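Local coordinates for 70 kDa protein (Xanthomonas sp., PDB 4B2N) that cleaves rubber oxidatively as a processive dioxygenase that carries two covalently bound haem c groups, at residues Q51-N56 with L61-Y66; S197-A202 with A509-P514; G253-L258 with R434-E439; W445-W450 with I479-G484. All blocks are in the same frame, centred on the assembly; numbering follows the deposited sequence.

How the contacts relate
Contact 1 comes first along the chain and closes locally, within the loop between helices 27-32 and 88-104. Contact 2 joins residues 307 positions apart, and contacts 3 and 4 are nested inside the long loop that it closes. Contacts 3 and 4 follow in series, with centres about 13 Å apart, and share helix 439-446, which runs from one to the other. They touch through Leu258 and Trp450, and through Met436 and Trp445. Contact 2 lies on the opposite side of the chain's centre, its centre about 30 Å from that of contact 3. Contacts 1 and 3 lie near haem-binding residues; contact 2 has Trp510 about 9 Å from a haem c; contact 4 is peripheral packing.

Contact 1 (Q51-N56 with L61-Y66); sequences QGVNSN and LQFNAY
Gln62, Phe63 and Tyr66 pack against an inverse gamma turn centred on Asn54. The turn is closed by a weak bond from Ser55 N to Val53 O, and both segments lie in one long loop between helices 27-32 and 88-104. Leu61 comes first and packs within its own segment. Its CG sits 4.0 Å above the ring plane of Phe63, toward the rim, and its side chain is about 6 Å from that of Cys393, which binds haem c. Gln62 follows. Its chain bends at chi2 (-68°) and brings NE2 to Asn56 O at 3.0 Å. The N-H points at this oxygen with an angle of 157°, and the oxygen lies close to the amide plane. The same NE2 also bonds to Ala59 O. Phe63 turns its ring toward Val53 and Asn54. Its CD2 is 3.9 Å from Val53 CG1, and the planes of the Asn54 amide and the ring are 22° apart. Val53 and Phe63 both also touch Leu413. Tyr66 ends the walk. Val53 CG1 meets CE1 at the edge of its ring at 3.8 Å, while Gln51 N stands over the centre of one face. A water bridges the segments: it accepts from Gly52 N at 2.7 Å and from Asn54 N, and lies 3.1 Å from Tyr66 OH.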
loop_
_atom_site.group_PDB
_atom_site.type_symbol
_atom_site.label_atom_id
_atom_site.label_comp_id
_atom_site.label_asym_id
_atom_site.label_seq_id
_atom_site.Cartn_x
_atom_site.Cartn_y
_atom_site.Cartn_z
ATOM N N GLN A 51 -4.988 -25.225 1.495
ATOM C CA GLN A 51 -5.619 -26.262 2.345
ATOM C C GLN A 51 -4.738 -27.521 2.490
ATOM O O GLN A 51 -4.212 -28.066 1.542
ATOM C CB GLN A 51 -7.027 -26.609 1.854
ATOM C CG GLN A 51 -7.914 -27.297 2.916
ATOM C CD GLN A 51 -8.489 -26.312 3.965
ATOM O OE1 GLN A 51 -8.225 -26.431 5.174
ATOM N NE2 GLN A 51 -9.268 -25.321 3.494
ATOM N N GLY A 52 -4.539 -27.953 3.728
ATOM C CA GLY A 52 -3.646 -29.065 3.992
ATOM C C GLY A 52 -2.297 -28.648 4.550
ATOM O O GLY A 52 -1.581 -29.486 5.174
ATOM N N VAL A 53 -1.931 -27.363 4.380
ATOM C CA VAL A 53 -0.576 -26.922 4.770
ATOM C C VAL A 53 -0.374 -27.159 6.254
ATOM O O VAL A 53 0.741 -27.488 6.698
ATOM C CB VAL A 53 -0.246 -25.448 4.292
ATOM C CG1 VAL A 53 -1.170 -24.424 4.944
ATOM C CG2 VAL A 53 1.218 -25.066 4.543
ATOM N N ASN A 54 -1.441 -27.036 7.044
ATOM C CA ASN A 54 -1.255 -27.092 8.496
ATOM C C ASN A 54 -1.322 -28.554 8.931
ATOM O O ASN A 54 -2.253 -28.893 9.643
ATOM C CB ASN A 54 -2.341 -26.313 9.233
ATOM C CG ASN A 54 -2.352 -24.777 8.847
ATOM O OD1 ASN A 54 -3.419 -24.172 8.564
ATOM N ND2 ASN A 54 -1.200 -24.170 8.918
ATOM N N SER A 55 -0.330 -29.364 8.541
ATOM C CA SER A 55 -0.371 -30.842 8.771
ATOM C C SER A 55 -0.254 -31.198 10.257
ATOM O O SER A 55 -0.608 -32.292 10.650
ATOM C CB SER A 55 0.702 -31.555 7.958
ATOM O OG SER A 55 1.947 -30.865 8.124
ATOM N N ASN A 56 0.232 -30.272 11.070
ATOM C CA ASN A 56 0.193 -30.449 12.510
ATOM C C ASN A 56 -0.716 -29.416 13.204
ATOM O O ASN A 56 -0.330 -28.262 13.407
ATOM C CB ASN A 56 1.607 -30.456 13.108
ATOM C CG ASN A 56 1.580 -30.368 14.642
ATOM O OD1 ASN A 56 0.514 -30.516 15.274
ATOM N ND2 ASN A 56 2.717 -30.103 15.246
ATOM N N LEU A 61 2.221 -22.190 14.753
ATOM C CA LEU A 61 1.631 -21.327 13.712
ATOM C C LEU A 61 0.632 -22.067 12.826
ATOM O O LEU A 61 0.979 -23.048 12.161
ATOM C CB LEU A 61 2.758 -20.737 12.865
ATOM C CG LEU A 61 2.363 -19.984 11.573
ATOM C CD1 LEU A 61 1.466 -18.760 11.868
ATOM C CD2 LEU A 61 3.590 -19.535 10.829
ATOM N N GLN A 62 -0.603 -21.596 12.797
ATOM C CA GLN A 62 -1.637 -22.171 11.906
ATOM C C GLN A 62 -1.993 -21.119 10.854
ATOM O O GLN A 62 -2.635 -20.136 11.198
ATOM C CB GLN A 62 -2.878 -22.513 12.702
ATOM C CG GLN A 62 -2.520 -23.471 13.829
ATOM C CD GLN A 62 -2.115 -24.824 13.257
ATOM O OE1 GLN A 62 -2.795 -25.343 12.406
ATOM N NE2 GLN A 62 -1.010 -25.389 13.724
ATOM N N PHE A 63 -1.611 -21.339 9.602
ATOM C CA PHE A 63 -1.958 -20.375 8.538
ATOM C C PHE A 63 -3.446 -20.335 8.286
ATOM O O PHE A 63 -4.130 -21.350 8.341
ATOM C CB PHE A 63 -1.256 -20.709 7.210
ATOM C CG PHE A 63 0.243 -20.737 7.302
ATOM C CD1 PHE A 63 0.978 -19.546 7.543
ATOM C CD2 PHE A 63 0.957 -21.973 7.173
ATOM C CE1 PHE A 63 2.386 -19.569 7.602
ATOM C CE2 PHE A 63 2.365 -22.003 7.287
ATOM C CZ PHE A 63 3.090 -20.791 7.480
ATOM N N ASN A 64 -3.957 -19.192 7.878
ATOM C CA ASN A 64 -5.373 -19.154 7.529
ATOM C C ASN A 64 -5.669 -18.351 6.309
ATOM O O ASN A 64 -6.830 -18.288 5.903
ATOM C CB ASN A 64 -6.240 -18.730 8.712
ATOM C CG ASN A 64 -6.057 -17.272 9.059
ATOM O OD1 ASN A 64 -5.519 -16.509 8.292
ATOM N ND2 ASN A 64 -6.510 -16.890 10.236
ATOM N N ALA A 65 -4.642 -17.778 5.673
ATOM C CA ALA A 65 -4.911 -16.976 4.476
ATOM C C ALA A 65 -4.220 -17.652 3.304
ATOM O O ALA A 65 -2.988 -17.493 3.113
ATOM C CB ALA A 65 -4.400 -15.556 4.661
ATOM N N TYR A 66 -5.018 -18.402 2.532
ATOM C CA TYR A 66 -4.434 -19.256 1.550
ATOM C C TYR A 66 -4.205 -18.533 0.269
ATOM O O TYR A 66 -5.014 -17.683 -0.113
ATOM C CB TYR A 66 -5.246 -20.512 1.300
ATOM C CG TYR A 66 -5.396 -21.390 2.524
ATOM C CD1 TYR A 66 -4.286 -21.829 3.245
ATOM C CD2 TYR A 66 -6.646 -21.769 2.980
ATOM C CE1 TYR A 66 -4.429 -22.641 4.392
ATOM C CE2 TYR A 66 -6.785 -22.570 4.135
ATOM C CZ TYR A 66 -5.664 -23.024 4.807
ATOM O OH TYR A 66 -5.769 -23.814 5.957
HETATM O O HOH W 1 -4.428 -26.647 6.051
#

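Contact 2 (S197-A202 with A509-P514); sequences SRLGTA and AWATAP
Leu199 touches Trp510 and Ala511 with a single methyl group, CD2. This carbon lies 3.7 Å from Trp510 CZ3, on the six-membered part of the indole, which it approaches obliquely. It is also 3.6 Å from Ala511 O and 4.0 Å from Ala511 CB. The contact is small and buried, with 99 Å² of surface shared between the segments. In Leu199, CG lies anti to the backbone N (chi1 177°), which points the branched end of the side chain at the second segment. The methyl of Ala511 also packs on its own neighbour: its CB stands 3.4 Å above the Trp510 ring plane, over its centre. Ala511 CB and Leu199 CD2 thus both pack against the indole. The two segments come from haem-binding parts of the chain. Residues 197-202 follow Cys191, Cys194 and His195, the CXXCH motif that binds one haem c, and residues 509-514 lie in the cytochrome c-like part of the chain, just before Phe516 and His517 of the other haem site. The side chain of Trp510 is about 9 Å from a haem c. A tight turn shapes the second segment, with Thr512 N bonded to Ala509 O at 3.3 Å. Further along, a cis peptide bond precedes Pro514. Farther out, Trp510 NE1 bonds to Ala349 O, and its indole meets Tyr351 edge-to-face. Leu199 also rests on Trp567 of strand 566-567, and the backbone of Gly200 pairs with that of Tyr555.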
loop_
_atom_site.group_PDB
_atom_site.type_symbol
_atom_site.label_atom_id
_atom_site.label_comp_id
_atom_site.label_asym_id
_atom_site.label_seq_id
_atom_site.Cartn_x
_atom_site.Cartn_y
_atom_site.Cartn_z
ATOM N N SER A 197 10.195 5.329 -0.247
ATOM C CA SER A 197 10.718 6.508 0.470
ATOM C C SER A 197 12.176 6.284 0.741
ATOM O O SER A 197 12.656 5.205 0.492
ATOM C CB SER A 197 9.998 6.683 1.810
ATOM O OG SER A 197 10.019 5.433 2.522
ATOM N N ARG A 198 12.867 7.315 1.247
ATOM C CA ARG A 198 14.277 7.187 1.622
ATOM C C ARG A 198 14.238 7.175 3.112
ATOM O O ARG A 198 13.531 8.010 3.677
ATOM C CB ARG A 198 15.026 8.434 1.145
ATOM C CG ARG A 198 15.291 8.431 -0.345
ATOM C CD ARG A 198 16.205 9.621 -0.685
ATOM N NE ARG A 198 16.512 9.636 -2.123
ATOM C CZ ARG A 198 17.561 9.006 -2.656
ATOM N NH1 ARG A 198 18.360 8.258 -1.866
ATOM N NH2 ARG A 198 17.748 9.021 -3.954
ATOM N N LEU A 199 14.992 6.277 3.740
ATOM C CA LEU A 199 15.328 6.422 5.134
ATOM C C LEU A 199 16.841 6.677 5.218
ATOM O O LEU A 199 17.636 5.748 4.949
ATOM C CB LEU A 199 14.958 5.148 5.900
ATOM C CG LEU A 199 15.347 5.196 7.369
ATOM C CD1 LEU A 199 14.724 6.470 7.993
ATOM C CD2 LEU A 199 14.850 3.943 8.088
ATOM N N GLY A 200 17.203 7.898 5.712
ATOM C CA GLY A 200 18.548 8.478 5.576
ATOM C C GLY A 200 18.625 9.327 4.321
ATOM O O GLY A 200 17.981 9.012 3.332
ATOM N N THR A 201 19.371 10.409 4.387
ATOM C CA THR A 201 19.675 11.182 3.229
ATOM C C THR A 201 20.400 10.254 2.229
ATOM O O THR A 201 20.883 9.128 2.552
ATOM C CB THR A 201 20.616 12.392 3.573
ATOM O OG1 THR A 201 21.863 11.878 4.087
ATOM C CG2 THR A 201 20.008 13.237 4.621
ATOM N N ALA A 202 20.448 10.724 1.003
ATOM C CA ALA A 202 21.161 10.016 -0.019
ATOM C C ALA A 202 22.636 9.828 0.362
ATOM O O ALA A 202 23.210 8.864 -0.036
ATOM C CB ALA A 202 20.998 10.762 -1.354
ATOM N N ALA A 509 10.935 -4.466 8.836
ATOM C CA ALA A 509 10.049 -3.631 9.653
ATOM C C ALA A 509 10.848 -2.655 10.501
ATOM O O ALA A 509 10.329 -1.645 10.934
ATOM C CB ALA A 509 9.202 -4.500 10.568
ATOM N N TRP A 510 12.108 -2.966 10.766
ATOM C CA TRP A 510 12.986 -2.002 11.433
ATOM C C TRP A 510 12.941 -0.605 10.834
ATOM O O TRP A 510 13.081 0.434 11.537
ATOM C CB TRP A 510 14.419 -2.612 11.439
ATOM C CG TRP A 510 15.217 -2.501 10.124
ATOM C CD1 TRP A 510 15.455 -3.513 9.173
ATOM C CD2 TRP A 510 15.816 -1.305 9.537
ATOM N NE1 TRP A 510 16.191 -3.063 8.123
ATOM C CE2 TRP A 510 16.436 -1.746 8.257
ATOM C CE3 TRP A 510 15.989 0.014 9.954
ATOM C CZ2 TRP A 510 17.138 -0.904 7.456
ATOM C CZ3 TRP A 510 16.673 0.873 9.083
ATOM C CH2 TRP A 510 17.251 0.413 7.885
ATOM N N ALA A 511 12.713 -0.552 9.512
ATOM C CA ALA A 511 12.842 0.645 8.716
ATOM C C ALA A 511 11.516 1.370 8.424
ATOM O O ALA A 511 11.509 2.513 7.868
ATOM C CB ALA A 511 13.467 0.262 7.373
ATOM N N THR A 512 10.404 0.707 8.683
ATOM C CA THR A 512 9.115 1.125 8.099
ATOM C C THR A 512 8.191 1.812 9.084
ATOM O O THR A 512 6.969 1.804 8.902
ATOM C CB THR A 512 8.403 -0.045 7.392
ATOM O OG1 THR A 512 8.050 -1.032 8.388
ATOM C CG2 THR A 512 9.344 -0.736 6.375
ATOM N N ALA A 513 8.729 2.437 10.128
ATOM C CA ALA A 513 7.832 3.177 11.016
ATOM C C ALA A 513 7.173 4.382 10.201
ATOM O O ALA A 513 7.746 4.878 9.243
ATOM C CB ALA A 513 8.632 3.679 12.233
ATOM N N PRO A 514 5.951 4.825 10.579
ATOM C CA PRO A 514 5.147 4.302 11.699
ATOM C C PRO A 514 4.337 3.031 11.343
ATOM O O PRO A 514 4.276 2.595 10.159
ATOM C CB PRO A 514 4.199 5.466 11.979
ATOM C CG PRO A 514 3.976 6.153 10.620
ATOM C CD PRO A 514 5.308 6.006 9.928
#

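Contact 3 (G253-L258 with R434-E439); sequences GLISLL and RLMADE
Ser256 and Leu435 bring the backbones nearest, with their CA atoms 7.3 Å apart, where helix 253-261 meets the type I turn of residues 434-437. Leu435 points toward the helix. Its CG is anti to the backbone N (chi1 170°), and this carries CD1 to Ser256 OG at 3.2 Å, a close meeting of a methyl with a hydroxyl. Met436 is the second point of touch. Its chain bends at chi2 and chi3, which brings SD within 4.1 Å of Ile255 CG2. The two side chains cross at about a right angle. The packing is helix against turn: residues 255 and 256 on the helix receive residues 435 and 436 at the middle of the turn. Ala437 N closes the turn on Arg434 O at 3.2 Å. The next residue, Asp438, takes the N-cap position of helix 439-446, where its side chain caps a backbone N, and its OD2 also forms a salt bridge with Arg440. The surroundings tie the contact to one haem c. The side chain of Leu435 is about 6 Å from a haem c and about 4 Å from that of Arg432, which binds haem, while Ile255 comes about as near to Phe301, another haem-binding residue. Met436 also packs on Gln441 and Trp445 of helix 439-446.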
loop_
_atom_site.group_PDB
_atom_site.type_symbol
_atom_site.label_atom_id
_atom_site.label_comp_id
_atom_site.label_asym_id
_atom_site.label_seq_id
_atom_site.Cartn_x
_atom_site.Cartn_y
_atom_site.Cartn_z
ATOM N N GLY A 253 -9.952 3.544 -1.168
ATOM C CA GLY A 253 -11.311 4.088 -1.502
ATOM C C GLY A 253 -11.544 3.913 -2.986
ATOM O O GLY A 253 -12.703 3.875 -3.446
ATOM N N LEU A 254 -10.453 3.734 -3.755
ATOM C CA LEU A 254 -10.625 3.589 -5.221
ATOM C C LEU A 254 -11.422 2.338 -5.501
ATOM O O LEU A 254 -12.216 2.324 -6.398
ATOM C CB LEU A 254 -9.307 3.373 -5.954
ATOM C CG LEU A 254 -9.130 3.846 -7.429
ATOM C CD1 LEU A 254 -7.995 3.103 -8.172
ATOM C CD2 LEU A 254 -10.321 4.068 -8.325
ATOM N N ILE A 255 -11.158 1.290 -4.734
ATOM C CA ILE A 255 -11.826 0.029 -4.953
ATOM C C ILE A 255 -13.344 0.213 -4.885
ATOM O O ILE A 255 -14.054 -0.378 -5.672
ATOM C CB ILE A 255 -11.374 -1.054 -3.905
ATOM C CG1 ILE A 255 -9.881 -1.311 -4.034
ATOM C CG2 ILE A 255 -12.242 -2.360 -4.015
ATOM C CD1 ILE A 255 -9.444 -1.882 -5.368
ATOM N N SER A 256 -13.827 0.960 -3.884
ATOM C CA SER A 256 -15.253 1.268 -3.718
ATOM C C SER A 256 -15.728 2.104 -4.821
ATOM O O SER A 256 -16.895 2.018 -5.177
ATOM C CB SER A 256 -15.553 2.090 -2.425
ATOM O OG SER A 256 -15.113 1.366 -1.283
ATOM N N LEU A 257 -14.864 2.962 -5.352
ATOM C CA LEU A 257 -15.287 3.856 -6.473
ATOM C C LEU A 257 -15.424 3.181 -7.845
ATOM O O LEU A 257 -16.261 3.574 -8.657
ATOM C CB LEU A 257 -14.353 5.095 -6.622
ATOM C CG LEU A 257 -14.644 5.996 -7.823
ATOM C CD1 LEU A 257 -15.951 6.728 -7.498
ATOM C CD2 LEU A 257 -13.597 7.035 -8.197
ATOM N N LEU A 258 -14.478 2.289 -8.165
ATOM C CA LEU A 258 -14.457 1.499 -9.412
ATOM C C LEU A 258 -15.848 1.177 -10.037
ATOM O O LEU A 258 -16.093 1.525 -11.228
ATOM C CB LEU A 258 -13.603 0.191 -9.197
ATOM C CG LEU A 258 -12.090 0.397 -8.957
ATOM C CD1 LEU A 258 -11.436 -0.927 -8.718
ATOM C CD2 LEU A 258 -11.438 1.091 -10.167
ATOM N N ARG A 434 -14.031 -2.574 7.098
ATOM C CA ARG A 434 -15.373 -2.428 6.521
ATOM C C ARG A 434 -15.427 -2.070 5.028
ATOM O O ARG A 434 -16.506 -1.990 4.428
ATOM C CB ARG A 434 -16.165 -1.358 7.309
ATOM C CG ARG A 434 -15.837 -1.321 8.810
ATOM C CD ARG A 434 -16.591 -2.374 9.578
ATOM N NE ARG A 434 -16.344 -2.457 11.035
ATOM C CZ ARG A 434 -16.467 -1.474 11.938
ATOM N NH1 ARG A 434 -16.734 -0.217 11.590
ATOM N NH2 ARG A 434 -16.250 -1.750 13.224
ATOM N N LEU A 435 -14.282 -1.806 4.426
ATOM C CA LEU A 435 -14.284 -1.430 3.033
ATOM C C LEU A 435 -15.180 -2.344 2.157
ATOM O O LEU A 435 -16.035 -1.851 1.406
ATOM C CB LEU A 435 -12.857 -1.396 2.486
ATOM C CG LEU A 435 -12.714 -1.248 0.969
ATOM C CD1 LEU A 435 -12.820 0.196 0.538
ATOM C CD2 LEU A 435 -11.403 -1.883 0.539
ATOM N N MET A 436 -14.981 -3.652 2.194
ATOM C CA MET A 436 -15.859 -4.391 1.279
ATOM C C MET A 436 -16.722 -5.369 2.097
ATOM O O MET A 436 -16.974 -6.493 1.677
ATOM C CB MET A 436 -15.009 -5.098 0.237
ATOM C CG MET A 436 -14.483 -4.145 -0.843
ATOM S SD MET A 436 -15.564 -3.989 -2.249
ATOM C CE MET A 436 -15.313 -5.523 -3.159
ATOM N N ALA A 437 -17.121 -4.923 3.290
ATOM C CA ALA A 437 -17.939 -5.727 4.152
ATOM C C ALA A 437 -19.305 -6.133 3.523
ATOM O O ALA A 437 -19.810 -7.227 3.820
ATOM C CB ALA A 437 -18.152 -5.017 5.512
ATOM N N ASP A 438 -19.860 -5.291 2.671
ATOM C CA ASP A 438 -21.192 -5.508 2.054
ATOM C C ASP A 438 -21.140 -6.548 0.918
ATOM O O ASP A 438 -20.388 -6.354 -0.077
ATOM C CB ASP A 438 -21.685 -4.170 1.495
ATOM C CG ASP A 438 -23.153 -4.167 1.159
ATOM O OD1 ASP A 438 -23.671 -5.044 0.424
ATOM O OD2 ASP A 438 -23.808 -3.204 1.610
ATOM N N GLU A 439 -21.965 -7.604 1.029
ATOM C CA GLU A 439 -22.042 -8.670 0.032
ATOM C C GLU A 439 -22.258 -8.103 -1.355
ATOM O O GLU A 439 -21.761 -8.668 -2.349
ATOM C CB GLU A 439 -23.163 -9.668 0.398
ATOM C CG GLU A 439 -23.428 -10.788 -0.611
ATOM C CD GLU A 439 -22.351 -11.889 -0.579
ATOM O OE1 GLU A 439 -21.433 -11.825 0.274
ATOM O OE2 GLU A 439 -22.380 -12.832 -1.414
#

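Contact 4 (W445-W450 with I479-G484); sequences WNSGWW and IYNNGG
Two helix C-termini meet here: that of helix 439-446, with Ser447 just past its end, and that of helix 467-481, with Tyr480 and Asn481 in its last turn. Direct touch is slight. Ser447 CB lies 4.2 Å from Tyr480 CE2, approaching the ring obliquely. Two waters fill in the polar part. One donates to both Ser447 OG, at 2.7 Å, and Asn481 OD1, at 2.9 Å, and so joins two oxygens that stand too far apart to bond directly. Ser447 OG sits between its backbone N and carbonyl carbon (chi1 61°) and is also bonded to Arg443 O, one turn back along the helix. The other water accepts from Asn446 ND2 at 3.1 Å and lies 2.9 Å from Tyr480 OH. It sits at the edge of the tyrosine, in the ring plane. Helix 439-446 also reaches across with Arg443, which makes a cation-pi contact with the Tyr480 ring and bonds through NH1 to Tyr480 O. Asn481 ND2 is held by Glu275, which leaves its OD1 side turned to the water. Arg477 NH1 bonds to Ser447 O. Beyond the contact, the chain of the first segment folds back, and Trp450 CB stands over the centre of the Trp445 ring. The second helix ends with Gly484 N bonded to Ile479 O at 2.8 Å and Gly483 N bonded to Tyr480 O at 2.9 Å. With Gly483 at positive phi in the C-prime place, this is a Schellman motif.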
loop_
_atom_site.group_PDB
_atom_site.type_symbol
_atom_site.label_atom_id
_atom_site.label_comp_id
_atom_site.label_asym_id
_atom_site.label_seq_id
_atom_site.Cartn_x
_atom_site.Cartn_y
_atom_site.Cartn_z
ATOM N N TRP A 445 -17.605 -7.155 -7.686
ATOM C CA TRP A 445 -16.229 -7.515 -7.939
ATOM C C TRP A 445 -16.097 -8.960 -8.450
ATOM O O TRP A 445 -15.408 -9.228 -9.463
ATOM C CB TRP A 445 -15.467 -7.357 -6.603
ATOM C CG TRP A 445 -14.063 -7.854 -6.708
ATOM C CD1 TRP A 445 -13.633 -9.172 -6.674
ATOM C CD2 TRP A 445 -12.877 -7.051 -6.881
ATOM N NE1 TRP A 445 -12.254 -9.234 -6.793
ATOM C CE2 TRP A 445 -11.755 -7.973 -6.923
ATOM C CE3 TRP A 445 -12.637 -5.665 -6.999
ATOM C CZ2 TRP A 445 -10.430 -7.539 -7.106
ATOM C CZ3 TRP A 445 -11.286 -5.234 -7.144
ATOM C CH2 TRP A 445 -10.214 -6.157 -7.174
ATOM N N ASN A 446 -16.663 -9.916 -7.683
ATOM C CA ASN A 446 -16.589 -11.356 -7.944
ATOM C C ASN A 446 -17.101 -11.773 -9.316
ATOM O O ASN A 446 -16.705 -12.809 -9.852
ATOM C CB ASN A 446 -17.389 -12.104 -6.884
ATOM C CG ASN A 446 -16.720 -12.049 -5.525
ATOM O OD1 ASN A 446 -15.539 -11.655 -5.445
ATOM N ND2 ASN A 446 -17.432 -12.454 -4.452
ATOM N N SER A 447 -18.017 -10.995 -9.870
ATOM C CA SER A 447 -18.672 -11.341 -11.110
ATOM C C SER A 447 -18.083 -10.555 -12.285
ATOM O O SER A 447 -18.802 -10.293 -13.242
ATOM C CB SER A 447 -20.203 -11.034 -10.997
ATOM O OG SER A 447 -20.396 -9.633 -10.755
ATOM N N GLY A 448 -16.803 -10.149 -12.244
ATOM C CA GLY A 448 -16.298 -9.447 -13.439
ATOM C C GLY A 448 -14.801 -9.558 -13.644
ATOM O O GLY A 448 -14.131 -10.424 -13.082
ATOM N N TRP A 449 -14.255 -8.595 -14.359
ATOM C CA TRP A 449 -12.852 -8.648 -14.754
ATOM C C TRP A 449 -11.952 -8.622 -13.505
ATOM O O TRP A 449 -10.939 -9.329 -13.422
ATOM C CB TRP A 449 -12.622 -7.425 -15.709
ATOM C CG TRP A 449 -11.172 -7.273 -16.091
ATOM C CD1 TRP A 449 -10.500 -7.825 -17.189
ATOM C CD2 TRP A 449 -10.172 -6.529 -15.336
ATOM N NE1 TRP A 449 -9.168 -7.476 -17.165
ATOM C CE2 TRP A 449 -8.909 -6.674 -16.060
ATOM C CE3 TRP A 449 -10.183 -5.797 -14.116
ATOM C CZ2 TRP A 449 -7.716 -6.097 -15.586
ATOM C CZ3 TRP A 449 -9.009 -5.204 -13.680
ATOM C CH2 TRP A 449 -7.779 -5.377 -14.385
ATOM N N TRP A 450 -12.330 -7.860 -12.499
ATOM C CA TRP A 450 -11.523 -7.768 -11.296
ATOM C C TRP A 450 -11.276 -9.122 -10.685
ATOM O O TRP A 450 -10.151 -9.397 -10.213
ATOM C CB TRP A 450 -12.208 -6.816 -10.313
ATOM C CG TRP A 450 -12.267 -5.454 -10.918
ATOM C CD1 TRP A 450 -13.325 -4.875 -11.611
ATOM C CD2 TRP A 450 -11.165 -4.471 -10.968
ATOM N NE1 TRP A 450 -12.942 -3.645 -12.089
ATOM C CE2 TRP A 450 -11.653 -3.355 -11.730
ATOM C CE3 TRP A 450 -9.882 -4.421 -10.418
ATOM C CZ2 TRP A 450 -10.876 -2.192 -11.910
ATOM C CZ3 TRP A 450 -9.116 -3.300 -10.590
ATOM C CH2 TRP A 450 -9.590 -2.205 -11.357
ATOM N N ILE A 479 -29.059 -7.096 -9.889
ATOM C CA ILE A 479 -29.927 -8.135 -9.389
ATOM C C ILE A 479 -29.144 -9.285 -8.752
ATOM O O ILE A 479 -29.453 -9.737 -7.608
ATOM C CB ILE A 479 -30.854 -8.647 -10.498
ATOM C CG1 ILE A 479 -31.897 -7.540 -10.833
ATOM C CG2 ILE A 479 -31.539 -9.934 -10.029
ATOM C CD1 ILE A 479 -32.542 -7.815 -12.209
ATOM N N TYR A 480 -28.131 -9.761 -9.457
ATOM C CA TYR A 480 -27.241 -10.763 -8.887
ATOM C C TYR A 480 -26.579 -10.221 -7.607
ATOM O O TYR A 480 -26.552 -10.923 -6.578
ATOM C CB TYR A 480 -26.112 -11.182 -9.863
ATOM C CG TYR A 480 -25.121 -12.023 -9.130
ATOM C CD1 TYR A 480 -25.478 -13.310 -8.691
ATOM C CD2 TYR A 480 -23.839 -11.519 -8.799
ATOM C CE1 TYR A 480 -24.592 -14.065 -7.923
ATOM C CE2 TYR A 480 -22.931 -12.285 -8.077
ATOM C CZ TYR A 480 -23.330 -13.556 -7.645
ATOM O OH TYR A 480 -22.414 -14.280 -6.932
ATOM N N ASN A 481 -26.064 -9.000 -7.662
ATOM C CA ASN A 481 -25.400 -8.391 -6.484
ATOM C C ASN A 481 -26.310 -8.353 -5.229
ATOM O O ASN A 481 -25.841 -8.466 -4.053
ATOM C CB ASN A 481 -24.929 -6.975 -6.831
ATOM C CG ASN A 481 -23.828 -6.978 -7.879
ATOM O OD1 ASN A 481 -23.262 -8.029 -8.195
ATOM N ND2 ASN A 481 -23.505 -5.771 -8.405
ATOM N N ASN A 482 -27.619 -8.303 -5.490
ATOM C CA ASN A 482 -28.617 -8.209 -4.423
ATOM C C ASN A 482 -29.296 -9.560 -4.194
ATOM O O ASN A 482 -30.417 -9.629 -3.681
ATOM C CB ASN A 482 -29.616 -7.071 -4.745
ATOM C CG ASN A 482 -28.957 -5.649 -4.697
ATOM O OD1 ASN A 482 -28.306 -5.089 -5.693
ATOM N ND2 ASN A 482 -29.103 -5.050 -3.529
ATOM N N GLY A 483 -28.654 -10.656 -4.582
ATOM C CA GLY A 483 -29.150 -12.003 -4.201
ATOM C C GLY A 483 -29.960 -12.748 -5.231
ATOM O O GLY A 483 -30.423 -13.860 -4.968
ATOM N N GLY A 484 -30.115 -12.150 -6.410
ATOM C CA GLY A 484 -30.811 -12.741 -7.542
ATOM C C GLY A 484 -29.972 -13.736 -8.350
ATOM O O GLY A 484 -28.845 -14.093 -7.944
HETATM O O HOH W 2 -19.964 -13.845 -5.527
HETATM O O HOH W 3 -22.930 -8.637 -11.030
#